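Local structure of glucose dehydrogenase (Serratia sp. FS14, 7CDY) at residues A197-P200 against W201-A204; A271-G275 against Q276-A280. The protein is a glucose dehydrogenase of the glucose/sorbosone dehydrogenase family, built as a beta-propeller and carrying a bound calcium ion. All blocks are in the same frame, centred on the assembly; numbering follows the deposited sequence.

Interaction 1 of 2, residues A197-P200 against W201-A204; sequences ALNP and WSGA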
loop_
_atom_site.group_PDB
_atom_site.type_symbol
_atom_site.label_atom_id
_atom_site.label_comp_id
_atom_site.label_asym_id
_atom_site.label_seq_id
_atom_site.Cartn_x
_atom_site.Cartn_y
_atom_site.Cartn_z
ATOM N N ALA A 197 -5.405 -0.491 -4.596
ATOM C CA ALA A 197 -5.432 0.063 -5.944
ATOM C C ALA A 197 -6.849 0.099 -6.491
ATOM O O ALA A 197 -7.682 -0.748 -6.163
ATOM C CB ALA A 197 -4.525 -0.726 -6.891
ATOM N N LEU A 198 -7.093 1.078 -7.356
ATOM C CA LEU A 198 -8.384 1.260 -8.004
ATOM C C LEU A 198 -8.451 0.398 -9.258
ATOM O O LEU A 198 -7.612 0.528 -10.155
ATOM C CB LEU A 198 -8.518 2.730 -8.381
ATOM C CG LEU A 198 -9.791 3.124 -9.127
ATOM C CD1 LEU A 198 -10.997 3.029 -8.211
ATOM C CD2 LEU A 198 -9.625 4.533 -9.680
ATOM N N ASN A 199 -9.436 -0.481 -9.317
ATOM C CA ASN A 199 -9.668 -1.266 -10.524
ATOM C C ASN A 199 -10.099 -0.313 -11.637
ATOM O O ASN A 199 -11.132 0.362 -11.502
ATOM C CB ASN A 199 -10.739 -2.318 -10.233
ATOM C CG ASN A 199 -11.008 -3.241 -11.418
ATOM O OD1 ASN A 199 -11.248 -2.776 -12.538
ATOM N ND2 ASN A 199 -10.972 -4.545 -11.181
ATOM N N PRO A 200 -9.341 -0.207 -12.733
ATOM C CA PRO A 200 -9.642 0.809 -13.754
ATOM C C PRO A 200 -10.879 0.503 -14.572
ATOM O O PRO A 200 -11.378 1.397 -15.268
ATOM C CB PRO A 200 -8.383 0.809 -14.630
ATOM C CG PRO A 200 -7.828 -0.570 -14.483
ATOM C CD PRO A 200 -8.132 -0.979 -13.059
ATOM N N TRP A 201 -11.393 -0.716 -14.505
ATOM C CA TRP A 201 -12.569 -1.111 -15.263
ATOM C C TRP A 201 -13.853 -1.018 -14.456
ATOM O O TRP A 201 -14.877 -0.574 -14.987
ATOM C CB TRP A 201 -12.364 -2.517 -15.838
ATOM C CG TRP A 201 -11.068 -2.574 -16.595
ATOM C CD1 TRP A 201 -10.800 -1.983 -17.797
ATOM C CD2 TRP A 201 -9.844 -3.196 -16.174
ATOM N NE1 TRP A 201 -9.497 -2.217 -18.163
ATOM C CE2 TRP A 201 -8.887 -2.958 -17.184
ATOM C CE3 TRP A 201 -9.470 -3.948 -15.053
ATOM C CZ2 TRP A 201 -7.579 -3.438 -17.105
ATOM C CZ3 TRP A 201 -8.169 -4.419 -14.973
ATOM C CH2 TRP A 201 -7.240 -4.157 -15.992
ATOM N N SER A 202 -13.820 -1.388 -13.170
ATOM C CA SER A 202 -15.024 -1.359 -12.346
ATOM C C SER A 202 -15.129 -0.113 -11.482
ATOM O O SER A 202 -16.229 0.207 -11.016
ATOM C CB SER A 202 -15.051 -2.533 -11.367
ATOM O OG SER A 202 -13.961 -2.440 -10.454
ATOM N N GLY A 203 -14.017 0.559 -11.204
ATOM C CA GLY A 203 -14.039 1.675 -10.285
ATOM C C GLY A 203 -14.011 1.299 -8.824
ATOM O O GLY A 203 -14.125 2.186 -7.971
ATOM N N ALA A 204 -13.838 0.022 -8.504
ATOM C CA ALA A 204 -13.774 -0.419 -7.117
ATOM C C ALA A 204 -12.338 -0.423 -6.608
ATOM O O ALA A 204 -11.407 -0.797 -7.329
ATOM C CB ALA A 204 -14.341 -1.831 -6.984
#

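Interaction 2 of 2, residues A271-G275 against Q276-A280; sequences AFYDG and QRFPA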
loop_
_atom_site.group_PDB
_atom_site.type_symbol
_atom_site.label_atom_id
_atom_site.label_comp_id
_atom_site.label_asym_id
_atom_site.label_seq_id
_atom_site.Cartn_x
_atom_site.Cartn_y
_atom_site.Cartn_z
ATOM N N ALA A 271 -0.792 -3.382 -8.881
ATOM C CA ALA A 271 -1.125 -2.537 -10.023
ATOM C C ALA A 271 -1.931 -3.333 -11.036
ATOM O O ALA A 271 -1.551 -4.453 -11.387
ATOM C CB ALA A 271 0.137 -1.994 -10.701
ATOM N N PHE A 272 -3.024 -2.748 -11.521
ATOM C CA PHE A 272 -3.781 -3.290 -12.641
ATOM C C PHE A 272 -3.163 -2.809 -13.948
ATOM O O PHE A 272 -2.810 -1.633 -14.083
ATOM C CB PHE A 272 -5.223 -2.789 -12.587
ATOM C CG PHE A 272 -6.002 -3.261 -11.386
ATOM C CD1 PHE A 272 -6.701 -4.464 -11.416
ATOM C CD2 PHE A 272 -6.074 -2.479 -10.233
ATOM C CE1 PHE A 272 -7.439 -4.879 -10.317
ATOM C CE2 PHE A 272 -6.796 -2.898 -9.136
ATOM C CZ PHE A 272 -7.483 -4.091 -9.176
ATOM N N TYR A 273 -3.026 -3.712 -14.921
ATOM C CA TYR A 273 -2.427 -3.350 -16.204
ATOM C C TYR A 273 -3.533 -2.991 -17.195
ATOM O O TYR A 273 -4.305 -3.856 -17.616
ATOM C CB TYR A 273 -1.508 -4.441 -16.752
ATOM C CG TYR A 273 -0.735 -3.944 -17.953
ATOM C CD1 TYR A 273 0.483 -3.287 -17.795
ATOM C CD2 TYR A 273 -1.248 -4.082 -19.244
ATOM C CE1 TYR A 273 1.186 -2.802 -18.891
ATOM C CE2 TYR A 273 -0.547 -3.600 -20.351
ATOM C CZ TYR A 273 0.663 -2.961 -20.164
ATOM O OH TYR A 273 1.363 -2.484 -21.255
ATOM N N ASP A 274 -3.595 -1.709 -17.565
ATOM C CA ASP A 274 -4.566 -1.190 -18.524
ATOM C C ASP A 274 -3.868 -0.465 -19.672
ATOM O O ASP A 274 -4.440 0.438 -20.291
ATOM C CB ASP A 274 -5.574 -0.275 -17.820
ATOM C CG ASP A 274 -6.796 0.046 -18.676
ATOM O OD1 ASP A 274 -7.172 -0.769 -19.545
ATOM O OD2 ASP A 274 -7.383 1.131 -18.466
ATOM N N GLY A 275 -2.621 -0.841 -19.959
ATOM C CA GLY A 275 -1.869 -0.226 -21.033
ATOM C C GLY A 275 -2.155 -0.870 -22.376
ATOM O O GLY A 275 -2.910 -1.832 -22.496
ATOM N N GLN A 276 -1.527 -0.310 -23.414
ATOM C CA GLN A 276 -1.635 -0.853 -24.760
ATOM C C GLN A 276 -0.361 -1.521 -25.249
ATOM O O GLN A 276 -0.412 -2.261 -26.235
ATOM C CB GLN A 276 -2.027 0.249 -25.759
ATOM C CG GLN A 276 -3.498 0.646 -25.731
ATOM C CD GLN A 276 -4.437 -0.546 -25.718
ATOM O OE1 GLN A 276 -4.311 -1.463 -26.531
ATOM N NE2 GLN A 276 -5.391 -0.535 -24.794
ATOM N N ARG A 277 0.774 -1.283 -24.588
ATOM C CA ARG A 277 2.040 -1.793 -25.102
ATOM C C ARG A 277 2.078 -3.316 -25.106
ATOM O O ARG A 277 2.582 -3.928 -26.054
ATOM C CB ARG A 277 3.203 -1.230 -24.289
ATOM C CG ARG A 277 4.542 -1.772 -24.724
ATOM C CD ARG A 277 5.674 -1.115 -23.970
ATOM N NE ARG A 277 5.654 0.337 -24.095
ATOM C CZ ARG A 277 6.243 1.009 -25.077
ATOM N NH1 ARG A 277 6.175 2.333 -25.106
ATOM N NH2 ARG A 277 6.899 0.356 -26.029
ATOM N N PHE A 278 1.559 -3.950 -24.052
ATOM C CA PHE A 278 1.592 -5.403 -23.898
ATOM C C PHE A 278 0.155 -5.892 -23.775
ATOM O O PHE A 278 -0.353 -6.098 -22.661
ATOM C CB PHE A 278 2.444 -5.810 -22.697
ATOM C CG PHE A 278 3.856 -5.322 -22.780
ATOM C CD1 PHE A 278 4.705 -5.784 -23.779
ATOM C CD2 PHE A 278 4.339 -4.386 -21.880
ATOM C CE1 PHE A 278 6.006 -5.335 -23.868
ATOM C CE2 PHE A 278 5.635 -3.930 -21.965
ATOM C CZ PHE A 278 6.476 -4.405 -22.963
ATOM N N PRO A 279 -0.533 -6.088 -24.904
ATOM C CA PRO A 279 -1.957 -6.456 -24.842
ATOM C C PRO A 279 -2.231 -7.728 -24.062
ATOM O O PRO A 279 -3.307 -7.857 -23.466
ATOM C CB PRO A 279 -2.349 -6.595 -26.319
ATOM C CG PRO A 279 -1.318 -5.790 -27.063
ATOM C CD PRO A 279 -0.051 -5.939 -26.288
ATOM N N ALA A 280 -1.283 -8.668 -24.037
ATOM C CA ALA A 280 -1.483 -9.905 -23.293
ATOM C C ALA A 280 -1.608 -9.661 -21.797
ATOM O O ALA A 280 -2.176 -10.496 -21.085
ATOM C CB ALA A 280 -0.333 -10.876 -23.562
#

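Interaction 1 of 2, residues A197-P200 against W201-A204
N199 and the residues after it hold this turn together through four hydrogen bonds, two made by the asparagine side chain and two by its backbone. OD1 of N199 accepts from W201 N at 2.9 Å, which forms an Asx turn, and S202 N adds a second bond to the same oxygen at 3.0 Å. The two donors come from different directions: W201 N lies in the carbonyl plane, whereas S202 N stands above it, off the lone pairs. With CG anti to the backbone N (chi1 -177°), the amide swings in over the chain that follows. The N199 backbone closes the rest of the turn, N199 O accepting from G203 N at 2.9 Å and N199 N giving a nearly straight bond (168°) to A204 O at 2.8 Å. G203 has positive phi, a backbone conformation that glycine readily adopts. Next to it an ST turn forms, S202 OG accepting from A204 N at 3.1 Å.

Two van der Waals contacts involve these oxygens. N199 OD1 comes 3.3 Å from W201 CE3, approaching obliquely, with amide and ring planes nearly perpendicular. At the start of the turn, where strand 192-198 ends, L198 CD1 lies 3.2 Å from G203 O.

The apolar part is a CH-pi contact: P200 CG sits 3.6 Å from the centroid of the W201 six-membered ring, only 5° off its normal.

The turn connects strand 192-198 to strand 205-210, its antiparallel neighbour in a four-stranded sheet. N199, P200 and W201 pack on F272 of strand 267-273, and R133 NH2 binds P200 O.

Interaction 2 of 2, residues A271-G275 against Q276-A280
The phenol oxygen of Y273 reaches across the bend to the backbone of F278, whose N donates to OH at 3.2 Å. This is a rather long bond, with an N-H...O angle of 146°. Extension of the tyrosine with CG anti to its own N (chi1 -171°) carries the hydroxyl that far. The hydroxyl of the buried Y273 is gripped by two bonds, one from F278 N and one to G328 O. Nearby, R277 NE hydrogen-bonds D327 O. D274 OD1 forms a salt bridge with R282 NH1, which also binds G275 O.

A few van der Waals contacts accompany the Y273-F278 bond. F278 CD2 lies 3.6 Å from Y273 OH, and R277 CB is also close to that oxygen. Y273 CE2 approaches F278 O at 3.4 Å. The apolar approach of the two side chains is looser, 4.2 Å between Y273 CZ and F278 CB. G275 N lies over one face of the tyrosine ring, offset toward its rim. R277 CG lies 3.6 Å above the F278 ring plane, over its centre, and the F278 ring meets Y329 edge-to-face.

The arrangement is a surface connection between adjacent antiparallel strands of a propeller blade, 267-273 and 284-289, with the Y273 side chain spanning its bend to the F278 backbone.

How the interactions relate
Both contacts are local, and they follow one another in series, neither nesting nor crossing. From the N terminus, interaction 1 closes first, turning the chain from strand 192-198 into strand 205-210. After strands 216-219 and 259-261 complete that four-stranded sheet, the chain enters the next one with strand 267-273, and interaction 2 shapes the longer connection to strand 284-289. Their centres are about 14 Å apart, yet they touch: W201 NE1 lies 3.1 Å from D274 OD1, a probable but weak hydrogen bond. The two connections thus join consecutive sheets of the propeller side by side.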